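Local coordinates for protein endoglucanase FnCel5A (Fervidobacterium nodosum, PDB 3NCO) that probably hydrolyses internal beta-1,4-glucosidic bonds of cellulose, as a family 5 glycoside hydrolase built on a TIM barrel, at residues 119-122 with 123-126; 160-163 with 164-168. One frame throughout, in Å; residues are numbered along the deposited sequence.

Contact 1. Residues 119-122 with 123-126; sequences LVEI and WKQV
Leu119 to Ile122 lead straight into Trp123 to Val126 as one turn after another of helix 112-130, each carbonyl of the first four residues receiving the N-H four places on, as where Trp123 N meets Leu119 O at 2.9 Å. On the inner face Leu119 and Trp123 run side by side: CD1 of the leucine reaches the indole at its edge, near the ring plane, 3.6 Å from Trp123 CD1. Leu119 sends CG opposite its backbone N (chi1 -179°), which brings its CD1 methyl alongside the tryptophan. The indole N-H on the same edge is bonded to the carbonyl of Ile141, and the ring also meets Phe139. One turn further round, Ile122 CG2 and Val126 CG2 lie abreast at 4.0 Å, close to Trp64. On the polar side Glu121 O takes two donors from a single residue: Gln125 N and Gln125 NE2, each 3.2 Å from that oxygen. They approach from opposite faces of the carbonyl plane, the side-chain amide standing well above it, 65° out. With CG beside its own backbone N (chi1 -71°) and the chain extended beyond it, Gln125 runs back along the preceding turn; its amide also binds Ile76 N through OE1 and Tyr74 O through NE2. Because its amide has partners at both ends, Gln125 is held against rotation, tying the helix surface to the loop at Tyr74 and Ile76.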
loop_
_atom_site.group_PDB
_atom_site.type_symbol
_atom_site.label_atom_id
_atom_site.label_comp_id
_atom_site.label_asym_id
_atom_site.label_seq_id
_atom_site.Cartn_x
_atom_site.Cartn_y
_atom_site.Cartn_z
ATOM N N LEU A 119 -0.651 10.069 15.554
ATOM C CA LEU A 119 -0.617 8.769 14.898
ATOM C C LEU A 119 -0.520 7.649 15.927
ATOM O O LEU A 119 -1.185 6.605 15.805
ATOM C CB LEU A 119 0.578 8.699 13.913
ATOM C CG LEU A 119 0.694 7.384 13.143
ATOM C CD1 LEU A 119 -0.456 7.216 12.145
ATOM C CD2 LEU A 119 2.071 7.436 12.475
ATOM N N VAL A 120 0.318 7.867 16.952
ATOM C CA VAL A 120 0.413 6.824 17.995
ATOM C C VAL A 120 -0.984 6.545 18.596
ATOM O O VAL A 120 -1.376 5.362 18.812
ATOM C CB VAL A 120 1.411 7.187 19.099
ATOM C CG1 VAL A 120 1.335 6.222 20.228
ATOM C CG2 VAL A 120 2.859 7.182 18.546
ATOM N N GLU A 121 -1.731 7.609 18.919
ATOM C CA GLU A 121 -3.073 7.440 19.515
ATOM C C GLU A 121 -4.071 6.817 18.539
ATOM O O GLU A 121 -4.870 5.968 18.938
ATOM C CB GLU A 121 -3.629 8.769 19.995
ATOM C CG GLU A 121 -2.846 9.391 21.162
ATOM C CD GLU A 121 -2.608 8.405 22.319
ATOM O OE1 GLU A 121 -3.589 7.798 22.807
ATOM O OE2 GLU A 121 -1.450 8.208 22.748
ATOM N N ILE A 122 -3.992 7.183 17.265
ATOM C CA ILE A 122 -4.839 6.521 16.241
ATOM C C ILE A 122 -4.599 5.030 16.271
ATOM O O ILE A 122 -5.528 4.228 16.364
ATOM C CB ILE A 122 -4.560 7.098 14.820
ATOM C CG1 ILE A 122 -5.203 8.475 14.729
ATOM C CG2 ILE A 122 -5.092 6.154 13.691
ATOM C CD1 ILE A 122 -4.710 9.321 13.554
ATOM N N TRP A 123 -3.341 4.642 16.222
ATOM C CA TRP A 123 -3.016 3.231 16.175
ATOM C C TRP A 123 -3.324 2.479 17.474
ATOM O O TRP A 123 -3.664 1.273 17.445
ATOM C CB TRP A 123 -1.589 3.021 15.680
ATOM C CG TRP A 123 -1.615 2.887 14.144
ATOM C CD1 TRP A 123 -1.123 3.789 13.179
ATOM C CD2 TRP A 123 -2.231 1.837 13.419
ATOM N NE1 TRP A 123 -1.376 3.301 11.915
ATOM C CE2 TRP A 123 -2.080 2.120 12.035
ATOM C CE3 TRP A 123 -2.903 0.669 13.817
ATOM C CZ2 TRP A 123 -2.575 1.248 11.039
ATOM C CZ3 TRP A 123 -3.373 -0.187 12.864
ATOM C CH2 TRP A 123 -3.226 0.087 11.465
ATOM N N LYS A 124 -3.209 3.153 18.614
ATOM C CA LYS A 124 -3.611 2.496 19.865
ATOM C C LYS A 124 -5.078 2.067 19.742
ATOM O O LYS A 124 -5.469 0.941 20.128
ATOM C CB LYS A 124 -3.430 3.465 21.022
ATOM C CG LYS A 124 -3.882 2.902 22.353
ATOM C CD LYS A 124 -3.489 3.881 23.460
ATOM C CE LYS A 124 -3.702 3.273 24.881
ATOM N NZ LYS A 124 -2.589 2.273 25.212
ATOM N N GLN A 125 -5.888 2.954 19.195
ATOM C CA GLN A 125 -7.300 2.691 19.022
ATOM C C GLN A 125 -7.617 1.648 17.939
ATOM O O GLN A 125 -8.509 0.817 18.137
ATOM C CB GLN A 125 -7.998 3.975 18.678
ATOM C CG GLN A 125 -8.045 4.878 19.877
ATOM C CD GLN A 125 -8.659 6.191 19.494
ATOM O OE1 GLN A 125 -9.860 6.268 19.326
ATOM N NE2 GLN A 125 -7.828 7.208 19.251
ATOM N N VAL A 126 -6.991 1.745 16.785
ATOM C CA VAL A 126 -7.269 0.806 15.696
ATOM C C VAL A 126 -6.820 -0.603 16.119
ATOM O O VAL A 126 -7.597 -1.603 15.972
ATOM C CB VAL A 126 -6.559 1.203 14.406
ATOM C CG1 VAL A 126 -6.857 0.138 13.311
ATOM C CG2 VAL A 126 -6.987 2.612 13.952
#

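Contact 2. Residues 160-163 with 164-168; sequences KVLG and EIRKT
The chain passes without a break from Lys160-Gly163 into Glu164-Thr168 along helix 151-168, whose i to i+4 bonds are uneven: Arg166 N lies 2.8 Å from Leu162 O, whereas the bond from Lys167 N to Gly163 O, at 3.4 Å, is weak. Across the turn Leu162 meets Arg166 obliquely, its CD1 sitting over one face of the guanidinium, 3.9 Å from Arg166 NE and displaced toward the rim of the group. A bend in the arginine chain at chi2 (-89°) brings the planar end back over the leucine. That end is fixed from several directions: NE forms a salt bridge with Asp195, and NH1 is bonded to the carbonyls of Asn169 and Arg172. Val161 CG1 and Ile165 CD1 pack at 4.0 Å, extending the apolar side of the helix where both residues also touch Ile141. On another side, Lys167 stretches its chain so that NZ lies 3.0 Å from Glu164 OE2, a salt bridge made from above the carboxylate plane, 35° out of it. This i to i+3 ion pair leaves Glu164 OE1 to Lys124. With Leu162, Ile165 and the Arg166 side chain set against Val174, and the Glu164-Lys167 pair on another side, the segment is the amphipathic helix of a beta-alpha-beta unit, linking strands 137-140 and 174-177 in the eight-stranded TIM barrel of family 5.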
loop_
_atom_site.group_PDB
_atom_site.type_symbol
_atom_site.label_atom_id
_atom_site.label_comp_id
_atom_site.label_asym_id
_atom_site.label_seq_id
_atom_site.Cartn_x
_atom_site.Cartn_y
_atom_site.Cartn_z
ATOM N N LYS A 160 7.476 3.651 18.034
ATOM C CA LYS A 160 6.546 4.029 19.108
ATOM C C LYS A 160 5.151 3.540 18.767
ATOM O O LYS A 160 4.421 2.988 19.631
ATOM C CB LYS A 160 6.541 5.530 19.293
ATOM C CG LYS A 160 7.934 6.043 19.698
ATOM C CD LYS A 160 7.935 7.543 19.881
ATOM C CE LYS A 160 9.355 8.016 20.218
ATOM N NZ LYS A 160 9.448 9.503 20.150
ATOM N N VAL A 161 4.802 3.662 17.477
ATOM C CA VAL A 161 3.471 3.213 17.067
ATOM C C VAL A 161 3.404 1.695 17.247
ATOM O O VAL A 161 2.437 1.162 17.813
ATOM C CB VAL A 161 3.155 3.610 15.609
ATOM C CG1 VAL A 161 1.771 3.114 15.307
ATOM C CG2 VAL A 161 3.183 5.123 15.484
ATOM N N LEU A 162 4.445 1.013 16.755
ATOM C CA LEU A 162 4.523 -0.458 16.838
ATOM C C LEU A 162 4.377 -0.941 18.290
ATOM O O LEU A 162 3.644 -1.907 18.559
ATOM C CB LEU A 162 5.855 -0.948 16.285
ATOM C CG LEU A 162 6.050 -2.474 16.187
ATOM C CD1 LEU A 162 4.937 -3.115 15.328
ATOM C CD2 LEU A 162 7.426 -2.724 15.592
ATOM N N GLY A 163 5.026 -0.232 19.221
ATOM C CA GLY A 163 4.894 -0.527 20.654
ATOM C C GLY A 163 3.449 -0.535 21.128
ATOM O O GLY A 163 3.008 -1.465 21.872
ATOM N N GLU A 164 2.672 0.470 20.710
ATOM C CA GLU A 164 1.258 0.520 21.099
ATOM C C GLU A 164 0.457 -0.580 20.410
ATOM O O GLU A 164 -0.415 -1.207 21.017
ATOM C CB GLU A 164 0.660 1.885 20.765
ATOM C CG GLU A 164 1.147 2.964 21.750
ATOM C CD GLU A 164 0.666 2.706 23.170
ATOM O OE1 GLU A 164 -0.409 2.103 23.370
ATOM O OE2 GLU A 164 1.378 3.116 24.099
ATOM N N ILE A 165 0.744 -0.829 19.137
ATOM C CA ILE A 165 0.072 -1.944 18.464
ATOM C C ILE A 165 0.325 -3.264 19.190
ATOM O O ILE A 165 -0.615 -4.068 19.400
ATOM C CB ILE A 165 0.533 -2.050 16.975
ATOM C CG1 ILE A 165 0.038 -0.825 16.164
ATOM C CG2 ILE A 165 0.101 -3.409 16.327
ATOM C CD1 ILE A 165 0.635 -0.703 14.728
ATOM N N ARG A 166 1.586 -3.503 19.546
ATOM C CA ARG A 166 1.989 -4.798 20.110
ATOM C C ARG A 166 1.379 -5.099 21.481
ATOM O O ARG A 166 1.363 -6.262 21.890
ATOM C CB ARG A 166 3.521 -4.914 20.108
ATOM C CG ARG A 166 4.065 -5.096 18.730
ATOM C CD ARG A 166 4.140 -6.521 18.350
ATOM N NE ARG A 166 4.624 -6.688 16.968
ATOM C CZ ARG A 166 3.871 -6.986 15.915
ATOM N NH1 ARG A 166 2.571 -7.163 15.993
ATOM N NH2 ARG A 166 4.467 -7.102 14.756
ATOM N N LYS A 167 0.886 -4.066 22.169
ATOM C CA LYS A 167 0.279 -4.224 23.490
ATOM C C LYS A 167 -0.976 -5.115 23.394
ATOM O O LYS A 167 -1.228 -5.942 24.268
ATOM C CB LYS A 167 -0.085 -2.861 24.106
ATOM C CG LYS A 167 1.111 -2.124 24.670
ATOM C CD LYS A 167 0.706 -0.837 25.339
ATOM C CE LYS A 167 1.928 -0.090 25.836
ATOM N NZ LYS A 167 1.476 1.210 26.430
ATOM N N THR A 168 -1.746 -4.922 22.327
ATOM C CA THR A 168 -2.991 -5.647 22.109
ATOM C C THR A 168 -2.904 -6.702 20.977
ATOM O O THR A 168 -3.725 -7.609 20.916
ATOM C CB THR A 168 -4.139 -4.670 21.749
ATOM O OG1 THR A 168 -3.730 -3.807 20.685
ATOM C CG2 THR A 168 -4.561 -3.833 22.971
#

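Two neighbouring helices of the barrel's outer layer, 112-130 and 151-168, show how two local helical contacts are joined side by side: the centres of contacts 1 and 2 are about 9 Å apart. A salt bridge spans them, with Lys124 NZ 2.9 Å from Glu164 OE1. Beneath it the interface is apolar: Trp123 CB touches Val161 CG1 at 3.4 Å, Val120 CG2 packs on Val161 CG2 at 3.7 Å, and Val120 CG1 rests 3.6 Å from Glu164 CG. Glu164, already paired within its own helix, therefore also serves the contact between the helices. Both contacts belong to the helical shell around the parallel strands, with centres about 18 and 20 Å from the chain's centre.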